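Local coordinates for protein lectin (Trichosanthes anguina, PDB 4HR6) that belongs to a carbohydrate-binding seed lectin, a nontoxic three-chain homologue of type II ribosome-inactivating proteins, at residues 1-6 with 50-55; 36-41 with 56-61; 80-85 with 134-139; 86-91 with 107-112; 156-161 with 199-204. One frame throughout, in Å; residues are numbered along the deposited sequence.

Contact 1: 1-6 with 50-55; sequences NRFYLL and HTLFTD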
# COMPACT_ATOMS: atom_id res chain seq x y z
N ASN B 1 23.79 -15.40 -7.73
CA ASN B 1 24.70 -14.25 -7.47
C ASN B 1 23.92 -12.96 -7.17
O ASN B 1 22.69 -12.98 -6.98
CB ASN B 1 25.64 -14.04 -8.66
CG ASN B 1 24.94 -13.39 -9.84
OD1 ASN B 1 23.88 -13.86 -10.26
ND2 ASN B 1 25.51 -12.30 -10.36
N ARG B 2 24.62 -11.83 -7.16
CA ARG B 2 24.07 -10.64 -6.55
C ARG B 2 23.49 -9.61 -7.53
O ARG B 2 22.78 -8.70 -7.11
CB ARG B 2 25.14 -10.02 -5.71
CG ARG B 2 24.66 -8.83 -4.93
CD ARG B 2 25.64 -8.52 -3.85
NE ARG B 2 25.57 -7.13 -3.50
CZ ARG B 2 26.39 -6.56 -2.62
NH1 ARG B 2 27.32 -7.29 -2.00
NH2 ARG B 2 26.28 -5.26 -2.36
N PHE B 3 23.76 -9.76 -8.81
CA PHE B 3 23.39 -8.75 -9.79
C PHE B 3 22.34 -9.27 -10.77
O PHE B 3 22.43 -10.40 -11.26
CB PHE B 3 24.65 -8.22 -10.48
CG PHE B 3 25.63 -7.61 -9.52
CD1 PHE B 3 26.76 -8.29 -9.12
CD2 PHE B 3 25.36 -6.39 -8.93
CE1 PHE B 3 27.62 -7.75 -8.20
CE2 PHE B 3 26.22 -5.85 -8.00
CZ PHE B 3 27.35 -6.53 -7.63
N TYR B 4 21.34 -8.44 -11.02
CA TYR B 4 20.26 -8.76 -11.94
C TYR B 4 20.41 -7.88 -13.18
O TYR B 4 20.65 -6.67 -13.06
CB TYR B 4 18.95 -8.49 -11.24
CG TYR B 4 17.70 -8.79 -12.01
CD1 TYR B 4 17.39 -10.08 -12.42
CD2 TYR B 4 16.79 -7.78 -12.29
CE1 TYR B 4 16.21 -10.35 -13.11
CE2 TYR B 4 15.62 -8.04 -12.97
CZ TYR B 4 15.32 -9.32 -13.37
OH TYR B 4 14.14 -9.52 -14.05
N LEU B 5 20.29 -8.49 -14.35
CA LEU B 5 20.47 -7.80 -15.62
C LEU B 5 19.16 -7.62 -16.31
O LEU B 5 18.29 -8.47 -16.30
CB LEU B 5 21.38 -8.57 -16.57
CG LEU B 5 22.81 -8.83 -16.13
CD1 LEU B 5 23.55 -9.60 -17.22
CD2 LEU B 5 23.54 -7.53 -15.82
N LEU B 6 19.08 -6.51 -17.00
CA LEU B 6 17.84 -6.00 -17.46
C LEU B 6 18.11 -5.24 -18.74
O LEU B 6 18.95 -4.34 -18.75
CB LEU B 6 17.37 -5.10 -16.35
CG LEU B 6 15.94 -4.72 -16.32
CD1 LEU B 6 15.54 -4.63 -14.85
CD2 LEU B 6 15.81 -3.41 -17.07
N HIS B 50 34.42 -6.76 -10.25
CA HIS B 50 35.13 -8.01 -10.38
C HIS B 50 34.29 -9.03 -11.10
O HIS B 50 34.84 -9.97 -11.63
CB HIS B 50 35.58 -8.54 -9.02
CG HIS B 50 36.76 -7.80 -8.46
ND1 HIS B 50 36.63 -6.72 -7.62
CD2 HIS B 50 38.08 -7.95 -8.68
CE1 HIS B 50 37.82 -6.25 -7.32
NE2 HIS B 50 38.73 -6.98 -7.95
N THR B 51 32.98 -8.83 -11.13
CA THR B 51 32.09 -9.82 -11.71
C THR B 51 31.29 -9.33 -12.90
O THR B 51 30.78 -10.17 -13.63
CB THR B 51 31.10 -10.37 -10.65
OG1 THR B 51 30.43 -9.29 -10.02
CG2 THR B 51 31.83 -11.16 -9.56
N LEU B 52 31.16 -8.02 -13.13
CA LEU B 52 30.32 -7.55 -14.24
C LEU B 52 31.14 -6.93 -15.35
O LEU B 52 32.01 -6.12 -15.10
CB LEU B 52 29.31 -6.50 -13.78
CG LEU B 52 28.26 -6.91 -12.76
CD1 LEU B 52 27.58 -5.66 -12.21
CD2 LEU B 52 27.26 -7.85 -13.41
N PHE B 53 30.78 -7.26 -16.58
CA PHE B 53 31.33 -6.63 -17.77
C PHE B 53 32.86 -6.66 -17.74
O PHE B 53 33.52 -5.68 -18.06
CB PHE B 53 30.79 -5.20 -17.93
CG PHE B 53 29.29 -5.10 -17.83
CD1 PHE B 53 28.46 -5.95 -18.56
CD2 PHE B 53 28.69 -4.17 -16.99
CE1 PHE B 53 27.08 -5.87 -18.45
CE2 PHE B 53 27.31 -4.09 -16.88
CZ PHE B 53 26.51 -4.94 -17.61
N THR B 54 33.41 -7.80 -17.36
CA THR B 54 34.85 -7.91 -17.12
C THR B 54 35.67 -7.97 -18.40
O THR B 54 36.85 -7.72 -18.39
CB THR B 54 35.17 -9.14 -16.24
OG1 THR B 54 34.50 -10.29 -16.77
CG2 THR B 54 34.66 -8.89 -14.83
N ASP B 55 35.01 -8.28 -19.51
CA ASP B 55 35.63 -8.21 -20.83
C ASP B 55 35.32 -6.87 -21.52
O ASP B 55 35.10 -6.84 -22.72
CB ASP B 55 35.10 -9.35 -21.68
CG ASP B 55 33.60 -9.28 -21.85
OD1 ASP B 55 32.89 -9.09 -20.84
OD2 ASP B 55 33.12 -9.36 -23.00
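Phe-3 and Leu-52 both hold CG anti to the carbonyl carbon (chi1 -59° and -63°), and these torsions bring the ring and the leucine branches together. Leu-52 CD1 lies over one face of the ring, 4.1 Å from the centroid of Phe-3. It is only 18° off the ring normal, a clear CH-pi contact. Arg-2 CB, from the same segment as Phe-3, lies over the opposite face, toward the rim. The second branch, Leu-52 CD2, reaches back to Phe-3 CB at 3.9 Å. The Thr-51 and Phe-3 side chains cross at about a right angle, with Thr-51 OG1 3.7 Å from Phe-3 CE1. That hydroxyl is hydrogen-bonded elsewhere, to Leu-47 O in the helix. Further along the strand the packing is thinner. Leu-5 CD2 stands 4.3 Å from Phe-53 CZ and 4.4 Å from Leu-52 CD2. No hydrogen bond crosses the contact, so apolar packing does the work. Leu-47 and Ala-48 of the helix and Val-28 of strand 26-32 also touch the Phe-3 side chain. The contact sets the end of helix 46-51 and the loop after it against strand 3-9, outermost in the sheet within this chain. This is a helix packed over a mixed sheet, within the ribosome-inactivating-protein family region.

Contact 2: 36-41 with 56-61; sequences HESYFF and THQNVL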
# COMPACT_ATOMS: atom_id res chain seq x y z
N HIS B 36 32.63 -2.22 -26.27
CA HIS B 36 33.67 -2.71 -25.34
C HIS B 36 33.81 -1.82 -24.14
O HIS B 36 34.78 -1.95 -23.41
CB HIS B 36 35.06 -2.74 -25.98
CG HIS B 36 35.06 -3.21 -27.37
ND1 HIS B 36 34.48 -4.40 -27.73
CD2 HIS B 36 35.53 -2.65 -28.51
CE1 HIS B 36 34.60 -4.56 -29.04
NE2 HIS B 36 35.23 -3.51 -29.53
N GLU B 37 32.88 -0.88 -23.98
CA GLU B 37 32.88 0.02 -22.84
C GLU B 37 31.72 -0.35 -21.93
O GLU B 37 30.70 -0.84 -22.40
CB GLU B 37 32.69 1.46 -23.30
CG GLU B 37 33.62 1.90 -24.41
CD GLU B 37 35.07 1.99 -23.98
OE1 GLU B 37 35.35 2.48 -22.88
OE2 GLU B 37 35.94 1.58 -24.77
N SER B 38 31.92 -0.11 -20.63
CA SER B 38 30.88 -0.23 -19.65
C SER B 38 31.05 0.95 -18.69
O SER B 38 32.10 1.59 -18.63
CB SER B 38 30.98 -1.58 -18.93
OG SER B 38 32.20 -1.70 -18.20
N TYR B 39 29.99 1.26 -17.96
CA TYR B 39 30.00 2.45 -17.11
C TYR B 39 29.45 2.09 -15.75
O TYR B 39 28.41 1.45 -15.64
CB TYR B 39 29.20 3.57 -17.75
CG TYR B 39 29.68 3.90 -19.13
CD1 TYR B 39 29.22 3.20 -20.22
CD2 TYR B 39 30.64 4.88 -19.33
CE1 TYR B 39 29.69 3.47 -21.48
CE2 TYR B 39 31.12 5.16 -20.59
CZ TYR B 39 30.63 4.44 -21.67
OH TYR B 39 31.08 4.68 -22.95
N PHE B 40 30.20 2.47 -14.72
CA PHE B 40 29.93 2.07 -13.35
C PHE B 40 29.72 3.33 -12.56
O PHE B 40 30.45 4.31 -12.76
CB PHE B 40 31.11 1.29 -12.77
CG PHE B 40 31.16 -0.14 -13.18
CD1 PHE B 40 31.55 -0.49 -14.46
CD2 PHE B 40 30.83 -1.15 -12.30
CE1 PHE B 40 31.61 -1.82 -14.84
CE2 PHE B 40 30.86 -2.48 -12.67
CZ PHE B 40 31.26 -2.82 -13.95
N PHE B 41 28.74 3.31 -11.66
CA PHE B 41 28.59 4.41 -10.71
C PHE B 41 29.78 4.42 -9.77
O PHE B 41 30.36 3.39 -9.47
CB PHE B 41 27.28 4.28 -9.91
CG PHE B 41 26.06 4.67 -10.70
CD1 PHE B 41 25.33 3.71 -11.38
CD2 PHE B 41 25.67 5.99 -10.79
CE1 PHE B 41 24.22 4.06 -12.12
CE2 PHE B 41 24.55 6.35 -11.54
CZ PHE B 41 23.82 5.38 -12.20
N THR B 56 35.29 -5.77 -20.76
CA THR B 56 35.07 -4.44 -21.31
C THR B 56 36.03 -3.49 -20.64
O THR B 56 36.62 -3.83 -19.62
CB THR B 56 33.60 -3.94 -21.07
OG1 THR B 56 33.37 -3.67 -19.68
CG2 THR B 56 32.64 -4.98 -21.52
N HIS B 57 36.21 -2.31 -21.21
CA HIS B 57 36.86 -1.23 -20.50
C HIS B 57 35.83 -0.68 -19.54
O HIS B 57 34.78 -0.24 -19.98
CB HIS B 57 37.30 -0.11 -21.45
CG HIS B 57 38.16 -0.57 -22.58
ND1 HIS B 57 37.75 -0.49 -23.89
CD2 HIS B 57 39.39 -1.12 -22.60
CE1 HIS B 57 38.70 -0.99 -24.67
NE2 HIS B 57 39.70 -1.38 -23.91
N GLN B 58 36.12 -0.73 -18.25
CA GLN B 58 35.19 -0.32 -17.22
C GLN B 58 35.42 1.12 -16.85
O GLN B 58 36.39 1.44 -16.20
CB GLN B 58 35.33 -1.21 -15.98
CG GLN B 58 35.02 -2.68 -16.23
CD GLN B 58 35.35 -3.57 -15.04
OE1 GLN B 58 36.29 -3.32 -14.33
NE2 GLN B 58 34.55 -4.61 -14.81
N ASN B 59 34.53 2.00 -17.28
CA ASN B 59 34.64 3.41 -16.92
C ASN B 59 33.86 3.67 -15.65
O ASN B 59 32.83 3.06 -15.40
CB ASN B 59 34.09 4.26 -18.05
CG ASN B 59 34.80 4.00 -19.34
OD1 ASN B 59 35.89 4.51 -19.55
ND2 ASN B 59 34.21 3.18 -20.21
N VAL B 60 34.36 4.60 -14.85
CA VAL B 60 33.74 4.99 -13.61
C VAL B 60 33.13 6.39 -13.77
O VAL B 60 33.84 7.34 -14.10
CB VAL B 60 34.76 5.00 -12.46
CG1 VAL B 60 34.10 5.36 -11.14
CG2 VAL B 60 35.43 3.64 -12.36
N LEU B 61 31.84 6.52 -13.53
CA LEU B 61 31.16 7.81 -13.66
C LEU B 61 31.55 8.71 -12.50
O LEU B 61 31.97 8.23 -11.45
CB LEU B 61 29.64 7.60 -13.72
CG LEU B 61 29.25 6.71 -14.90
CD1 LEU B 61 27.83 6.18 -14.81
CD2 LEU B 61 29.46 7.43 -16.23
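Ser-38 O is gripped twice by Asn-59. The backbone N of Asn-59 lies 2.8 Å from Ser-38 O, and its side-chain ND2 is 3.1 Å from the same oxygen. The two donors come from opposite faces of the carbonyl plane. ND2 also gives a nearly straight bond (174°) to Glu-37 OE1, at 3.0 Å. That bond lies in the Asn-59 amide plane and uses the anti lone pair of the carboxylate oxygen. A bend at chi2 (-68°) folds the Glu-37 chain, and OE2 accepts from His-57 ND1 at 2.9 Å. This second donor sits well above the carboxylate plane. The Tyr-39 ring runs alongside Asn-59 and points the same way, with CE2 3.7 Å from Asn-59 ND2. On the face that carries Ser-38 and Phe-40, the Phe-40 ring crosses the Gln-58 chain obliquely, CE1 lying 3.8 Å from Gln-58 CG. The Gln-58 amide itself turns to Phe-49 O. Beneath these side chains is a regular parallel ladder, pairing Glu-37 with His-57 through Phe-40 with Val-60. The strands are the two of a beta-alpha-beta unit, with helix 46-51 between them. Two N-H donors on one carboxylate would tend to keep Glu-37 ionised, and its charge could in turn favour a protonated His-57.

Contact 3: 80-85 with 134-139; sequences TIVLGV and EKTFIP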
# COMPACT_ATOMS: atom_id res chain seq x y z
N THR B 80 11.07 18.33 -11.68
CA THR B 80 11.25 19.14 -12.86
C THR B 80 11.36 18.27 -14.11
O THR B 80 11.30 18.76 -15.23
CB THR B 80 12.54 19.96 -12.67
OG1 THR B 80 12.25 21.05 -11.79
CG2 THR B 80 13.08 20.49 -13.97
N ILE B 81 11.53 16.97 -13.95
CA ILE B 81 11.91 16.14 -15.07
C ILE B 81 10.74 15.29 -15.51
O ILE B 81 10.18 14.54 -14.71
CB ILE B 81 13.09 15.23 -14.69
CG1 ILE B 81 14.32 16.08 -14.41
CG2 ILE B 81 13.38 14.24 -15.80
CD1 ILE B 81 15.35 15.39 -13.56
N VAL B 82 10.40 15.39 -16.79
CA VAL B 82 9.25 14.70 -17.33
C VAL B 82 9.55 13.22 -17.49
O VAL B 82 10.65 12.84 -17.88
CB VAL B 82 8.77 15.29 -18.69
CG1 VAL B 82 8.16 16.66 -18.48
CG2 VAL B 82 9.90 15.41 -19.70
N LEU B 83 8.55 12.40 -17.16
CA LEU B 83 8.57 10.95 -17.36
C LEU B 83 7.51 10.58 -18.38
O LEU B 83 6.50 11.29 -18.53
CB LEU B 83 8.24 10.24 -16.05
CG LEU B 83 9.13 10.64 -14.87
CD1 LEU B 83 8.76 9.81 -13.66
CD2 LEU B 83 10.60 10.46 -15.26
N GLY B 84 7.72 9.46 -19.06
CA GLY B 84 6.80 8.99 -20.08
C GLY B 84 7.51 8.20 -21.14
O GLY B 84 8.73 7.97 -21.06
N VAL B 85 6.76 7.80 -22.16
CA VAL B 85 7.26 6.94 -23.20
C VAL B 85 8.42 7.58 -23.96
O VAL B 85 9.46 6.94 -24.16
CB VAL B 85 6.14 6.59 -24.19
CG1 VAL B 85 6.68 5.72 -25.32
CG2 VAL B 85 5.01 5.88 -23.45
N GLU B 134 -0.29 8.54 -24.04
CA GLU B 134 0.90 9.05 -24.74
C GLU B 134 1.17 10.52 -24.38
O GLU B 134 1.43 11.37 -25.24
CB GLU B 134 0.76 8.82 -26.25
CG GLU B 134 0.98 7.35 -26.63
CD GLU B 134 1.52 7.16 -28.03
OE1 GLU B 134 0.76 7.39 -28.99
OE2 GLU B 134 2.71 6.76 -28.18
N LYS B 135 1.09 10.78 -23.08
CA LYS B 135 1.32 12.09 -22.53
C LYS B 135 2.29 12.00 -21.35
O LYS B 135 2.24 11.09 -20.53
CB LYS B 135 0.01 12.72 -22.05
CG LYS B 135 -0.82 13.39 -23.13
CD LYS B 135 -0.30 14.79 -23.44
CE LYS B 135 -1.35 15.64 -24.14
NZ LYS B 135 -1.71 15.11 -25.48
N THR B 136 3.13 13.01 -21.28
CA THR B 136 4.15 13.18 -20.28
C THR B 136 3.57 13.68 -18.92
O THR B 136 2.55 14.39 -18.89
CB THR B 136 5.20 14.12 -20.92
OG1 THR B 136 6.32 13.35 -21.38
CG2 THR B 136 5.61 15.22 -20.07
N PHE B 137 4.20 13.29 -17.81
CA PHE B 137 3.90 13.88 -16.49
C PHE B 137 5.17 14.17 -15.71
O PHE B 137 6.22 13.60 -15.98
CB PHE B 137 2.97 12.97 -15.68
CG PHE B 137 3.63 11.74 -15.12
CD1 PHE B 137 3.82 10.61 -15.91
CD2 PHE B 137 4.05 11.69 -13.80
CE1 PHE B 137 4.42 9.48 -15.39
CE2 PHE B 137 4.65 10.56 -13.28
CZ PHE B 137 4.84 9.46 -14.07
N ILE B 138 5.06 15.07 -14.74
CA ILE B 138 6.14 15.39 -13.82
C ILE B 138 5.73 14.89 -12.44
O ILE B 138 4.64 15.19 -11.97
CB ILE B 138 6.42 16.91 -13.79
CG1 ILE B 138 6.86 17.40 -15.18
CG2 ILE B 138 7.51 17.25 -12.79
CD1 ILE B 138 6.78 18.90 -15.37
N PRO B 139 6.59 14.09 -11.78
CA PRO B 139 6.24 13.60 -10.46
C PRO B 139 6.10 14.71 -9.45
O PRO B 139 6.85 15.67 -9.47
CB PRO B 139 7.43 12.71 -10.07
CG PRO B 139 8.52 13.05 -11.01
CD PRO B 139 7.87 13.56 -12.26
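Leu-83 and Phe-137 pair as a single antiparallel bridge between two loops of the helical region. Leu-83 N bonds to Phe-137 O at 2.9 Å, and Phe-137 N returns a bond to Leu-83 O at 3.1 Å. From the bridge the Leu-83 side chain runs out against the ring and a proline. Its CB lies over the face of the Phe-137 ring, 4.3 Å from the centroid, in a CH-pi contact. Next, CG meets Pro-139 CD at 4.1 Å. At the tip, CD1 meets Phe-137 CZ at 4.0 Å and Pro-139 CD at 4.1 Å, while CD2 packs on Val-109 of helix 103-119. The Phe-137 ring can turn back over the leucine because its CG sits between the backbone N and the carbonyl carbon (chi1 74°). Gly-84, next after the bridge, is the N-cap of helix 85-96. Ser-126 and Ser-130 of helix 121-132 also touch Phe-137. Beside the bridge, Val-82 packs on Ile-138, with the two CG1 atoms 3.6 Å apart.

Contact 4: 86-91 with 107-112; sequences DPLDFA and FLVIIQ
Ile-110 and Val-109 supply one side of this helix-helix contact, and Leu-88 and Ala-91 most of the other. Ile-110 CG1 meets Leu-88 CD1 at 3.7 Å, the two side chains crossing at about a right angle. The tip of Ile-110, CD1, rests on Ala-91 CB at 3.8 Å. Leu-88 gets there with CG anti to the backbone N (chi1 -177°), a turn that carries its end over to the isoleucine. Val-109 is directed toward the other helix. Its CG1 touches the backbone at Leu-88 CA, 3.9 Å away, and its CB faces Ala-91 CB at 4.2 Å. Pro-87 CB closes the row more loosely, 4.4 Å from Val-109 CG1. Behind this first shell, the helix segments cross at -120°, with their axes 9.0 Å apart. Leu-95 of helix 85-96 packs on Ile-110, and Met-113 of helix 103-119 packs on Leu-88. Leu-5 of another chain of the assembly also reaches Leu-88, so the outer layer includes a subunit interface. The contact joins helix 85-96 to helix 103-119 in the protein interior. No hydrogen bond crosses it. The side-chain contacts across it are all apolar, so burial of hydrophobic surface probably contributes most to holding the helices together.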
# COMPACT_ATOMS: atom_id res chain seq x y z
N ASP B 86 8.26 8.83 -24.36
CA ASP B 86 9.27 9.47 -25.19
C ASP B 86 10.47 9.93 -24.38
O ASP B 86 11.58 9.84 -24.84
CB ASP B 86 8.67 10.64 -26.00
CG ASP B 86 7.63 10.17 -27.01
OD1 ASP B 86 7.92 9.27 -27.82
OD2 ASP B 86 6.51 10.71 -27.00
N PRO B 87 10.26 10.43 -23.15
CA PRO B 87 11.45 10.67 -22.33
C PRO B 87 12.30 9.41 -22.10
O PRO B 87 13.52 9.49 -22.08
CB PRO B 87 10.86 11.17 -21.03
CG PRO B 87 9.59 11.88 -21.47
CD PRO B 87 9.05 10.99 -22.53
N LEU B 88 11.65 8.27 -21.94
CA LEU B 88 12.36 7.00 -21.75
C LEU B 88 13.14 6.62 -22.99
O LEU B 88 14.28 6.22 -22.90
CB LEU B 88 11.39 5.90 -21.37
CG LEU B 88 11.99 4.51 -21.07
CD1 LEU B 88 13.10 4.55 -20.01
CD2 LEU B 88 10.88 3.56 -20.65
N ASP B 89 12.51 6.76 -24.16
CA ASP B 89 13.13 6.45 -25.45
C ASP B 89 14.38 7.31 -25.63
O ASP B 89 15.44 6.82 -25.99
CB ASP B 89 12.13 6.70 -26.58
CG ASP B 89 12.52 6.01 -27.88
OD1 ASP B 89 12.54 4.78 -27.92
OD2 ASP B 89 12.82 6.71 -28.86
N PHE B 90 14.24 8.61 -25.34
CA PHE B 90 15.31 9.56 -25.39
C PHE B 90 16.44 9.12 -24.43
O PHE B 90 17.62 9.15 -24.78
CB PHE B 90 14.74 10.94 -24.98
CG PHE B 90 15.72 12.09 -25.06
CD1 PHE B 90 15.77 13.03 -24.07
CD2 PHE B 90 16.58 12.24 -26.14
CE1 PHE B 90 16.64 14.10 -24.14
CE2 PHE B 90 17.46 13.30 -26.21
CZ PHE B 90 17.49 14.23 -25.22
N ALA B 91 16.06 8.74 -23.22
CA ALA B 91 17.00 8.31 -22.18
C ALA B 91 17.82 7.08 -22.61
O ALA B 91 19.03 7.05 -22.44
CB ALA B 91 16.27 8.04 -20.89
N PHE B 107 19.51 8.74 -16.49
CA PHE B 107 19.41 7.81 -15.37
C PHE B 107 18.19 8.10 -14.47
O PHE B 107 17.48 7.20 -14.07
CB PHE B 107 20.70 7.80 -14.53
CG PHE B 107 21.74 6.83 -15.02
CD1 PHE B 107 23.02 7.26 -15.32
CD2 PHE B 107 21.44 5.49 -15.17
CE1 PHE B 107 23.98 6.35 -15.77
CE2 PHE B 107 22.39 4.58 -15.63
CZ PHE B 107 23.66 5.02 -15.92
N LEU B 108 17.95 9.36 -14.17
CA LEU B 108 16.78 9.76 -13.39
C LEU B 108 15.45 9.26 -14.00
O LEU B 108 14.58 8.73 -13.29
CB LEU B 108 16.77 11.27 -13.25
CG LEU B 108 17.12 11.95 -11.92
CD1 LEU B 108 17.70 11.05 -10.87
CD2 LEU B 108 18.01 13.17 -12.16
N VAL B 109 15.33 9.38 -15.31
CA VAL B 109 14.16 8.86 -16.00
C VAL B 109 14.04 7.34 -15.86
O VAL B 109 13.00 6.81 -15.47
CB VAL B 109 14.19 9.25 -17.49
CG1 VAL B 109 13.03 8.62 -18.23
CG2 VAL B 109 14.13 10.78 -17.65
N ILE B 110 15.13 6.65 -16.19
CA ILE B 110 15.12 5.21 -16.27
C ILE B 110 14.92 4.58 -14.88
O ILE B 110 14.12 3.67 -14.72
CB ILE B 110 16.42 4.69 -16.92
CG1 ILE B 110 16.40 4.99 -18.42
CG2 ILE B 110 16.57 3.20 -16.70
CD1 ILE B 110 17.76 5.06 -19.04
N ILE B 111 15.65 5.08 -13.89
CA ILE B 111 15.56 4.54 -12.55
C ILE B 111 14.12 4.66 -12.04
O ILE B 111 13.55 3.69 -11.54
CB ILE B 111 16.59 5.23 -11.61
CG1 ILE B 111 18.01 4.76 -11.98
CG2 ILE B 111 16.32 4.93 -10.15
CD1 ILE B 111 19.11 5.53 -11.30
N GLN B 112 13.51 5.82 -12.22
CA GLN B 112 12.15 6.01 -11.73
C GLN B 112 11.15 5.14 -12.46
O GLN B 112 10.32 4.50 -11.83
CB GLN B 112 11.76 7.47 -11.81
CG GLN B 112 12.50 8.31 -10.80
CD GLN B 112 12.03 9.72 -10.80
OE1 GLN B 112 12.43 10.53 -11.64
NE2 GLN B 112 11.17 10.04 -9.85

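Contact 5: 156-161 with 199-204; sequences QIQAST and LYHCQV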
# COMPACT_ATOMS: atom_id res chain seq x y z
N GLN B 156 10.11 -0.21 8.80
CA GLN B 156 8.96 -0.14 9.68
C GLN B 156 8.00 -1.31 9.49
O GLN B 156 7.38 -1.77 10.46
CB GLN B 156 8.23 1.19 9.54
CG GLN B 156 9.08 2.40 9.89
CD GLN B 156 9.71 2.31 11.27
OE1 GLN B 156 9.18 1.68 12.18
NE2 GLN B 156 10.88 2.93 11.42
N ILE B 157 7.87 -1.81 8.27
CA ILE B 157 7.07 -3.01 8.05
C ILE B 157 7.64 -4.17 8.84
O ILE B 157 6.90 -4.90 9.52
CB ILE B 157 6.98 -3.39 6.56
CG1 ILE B 157 6.13 -2.37 5.83
CG2 ILE B 157 6.37 -4.78 6.38
CD1 ILE B 157 6.11 -2.55 4.32
N GLN B 158 8.95 -4.38 8.73
CA GLN B 158 9.59 -5.47 9.46
C GLN B 158 9.48 -5.27 10.97
O GLN B 158 9.17 -6.21 11.71
CB GLN B 158 11.04 -5.64 9.02
CG GLN B 158 11.13 -6.28 7.63
CD GLN B 158 12.39 -5.90 6.85
OE1 GLN B 158 13.51 -6.04 7.35
NE2 GLN B 158 12.20 -5.44 5.62
N ALA B 159 9.68 -4.04 11.41
CA ALA B 159 9.62 -3.70 12.80
C ALA B 159 8.21 -3.92 13.38
O ALA B 159 8.07 -4.34 14.53
CB ALA B 159 10.03 -2.26 12.98
N SER B 160 7.20 -3.65 12.56
CA SER B 160 5.80 -3.77 12.97
C SER B 160 5.38 -5.17 13.38
O SER B 160 4.38 -5.33 14.06
CB SER B 160 4.88 -3.32 11.83
OG SER B 160 4.74 -4.37 10.88
N THR B 161 6.14 -6.18 12.97
CA THR B 161 5.79 -7.54 13.32
C THR B 161 5.93 -7.83 14.81
O THR B 161 5.40 -8.82 15.29
CB THR B 161 6.65 -8.57 12.59
OG1 THR B 161 8.03 -8.34 12.90
CG2 THR B 161 6.44 -8.49 11.09
N LEU B 199 13.00 -3.71 1.05
CA LEU B 199 14.40 -3.88 1.41
C LEU B 199 14.52 -4.68 2.71
O LEU B 199 13.84 -4.38 3.69
CB LEU B 199 15.05 -2.51 1.60
CG LEU B 199 16.56 -2.45 1.85
CD1 LEU B 199 17.35 -2.88 0.63
CD2 LEU B 199 16.93 -1.02 2.23
N TYR B 200 15.40 -5.68 2.71
CA TYR B 200 15.75 -6.42 3.92
C TYR B 200 16.52 -5.58 4.95
O TYR B 200 17.51 -4.96 4.64
CB TYR B 200 16.58 -7.65 3.55
CG TYR B 200 17.04 -8.43 4.74
CD1 TYR B 200 18.31 -8.22 5.29
CD2 TYR B 200 16.21 -9.36 5.35
CE1 TYR B 200 18.73 -8.92 6.39
CE2 TYR B 200 16.63 -10.08 6.44
CZ TYR B 200 17.90 -9.85 6.96
OH TYR B 200 18.33 -10.55 8.05
N HIS B 201 16.03 -5.56 6.18
CA HIS B 201 16.77 -4.94 7.30
C HIS B 201 17.00 -5.97 8.38
O HIS B 201 18.10 -6.03 8.94
CB HIS B 201 15.99 -3.79 7.92
CG HIS B 201 15.96 -2.55 7.08
ND1 HIS B 201 16.95 -1.60 7.12
CD2 HIS B 201 15.03 -2.09 6.21
CE1 HIS B 201 16.64 -0.60 6.31
NE2 HIS B 201 15.48 -0.87 5.75
N CYS B 202 15.97 -6.76 8.71
CA CYS B 202 16.04 -7.68 9.85
C CYS B 202 15.34 -9.00 9.59
O CYS B 202 14.40 -9.05 8.80
CB CYS B 202 15.42 -7.02 11.06
SG CYS B 202 16.41 -5.68 11.77
N GLN B 203 15.81 -10.06 10.26
CA GLN B 203 15.20 -11.37 10.16
C GLN B 203 14.08 -11.54 11.18
O GLN B 203 14.31 -12.05 12.28
CB GLN B 203 16.23 -12.50 10.32
CG GLN B 203 16.52 -13.27 9.04
CD GLN B 203 15.93 -14.67 8.99
OE1 GLN B 203 16.03 -15.44 9.95
NE2 GLN B 203 15.36 -15.03 7.84
N VAL B 204 12.86 -11.14 10.81
CA VAL B 204 11.67 -11.32 11.68
C VAL B 204 10.66 -12.23 10.98
O VAL B 204 10.97 -12.80 9.94
CB VAL B 204 11.01 -9.97 12.07
CG1 VAL B 204 10.35 -10.08 13.45
CG2 VAL B 204 12.03 -8.84 12.11
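Gln-158, near the end of helix 141-159, grips the backbone of the C-terminal tail, here residues 199-204. This is the tight part. Gln-158 OE1 accepts two backbone N-H groups, from His-201 N at 2.8 Å and Cys-202 N at 2.9 Å. The His-201 bond falls on a lone pair in the amide carbonyl plane, while the Cys-202 bond comes nearly end-on. On the other arm of the amide, NE2 donates to Leu-199 O at 2.7 Å and also to Gln-198 OE1. Three bonds across the contact thus fix the amide's rotation. The tail bears the interchain link: Cys-202 SG forms a disulfide with Cys-3 of another chain, as expected of a type II family member. The looser side lies at the exposed Tyr-200, which points away from the helix. Cys-202 N lies over the centre of one face of its ring, within the same segment. Val-204 lies against the helix segment, CG2 3.9 Å from Gln-158 O. Gln-158 O accepts from both Thr-161 N and Thr-161 OG1, the latter at 2.7 Å.

In the fold
Contact 4 is the buried one. Contacts 1, 2 and 3 are partly buried, and contact 5 is at the surface. Contacts 1 and 2 serve the same mixed sheet and share the 46-51 crossover, their centres about 12 Å apart. One is apolar, the other rich in backbone and side-chain hydrogen bonds. Contacts 3 and 4 lie side by side in the helical region, centres about 9 Å apart. A loop bridge meets pure helix packing there, with Pro-87 touching Val-82 and Thr-136. Phe-107 joins the sheet to the helices by packing on Phe-41 and Leu-61. Contact 5 stands apart, about 28 Å or more from the others between centres, where backbone-to-amide hydrogen bonds dominate and an interchain disulfide is formed.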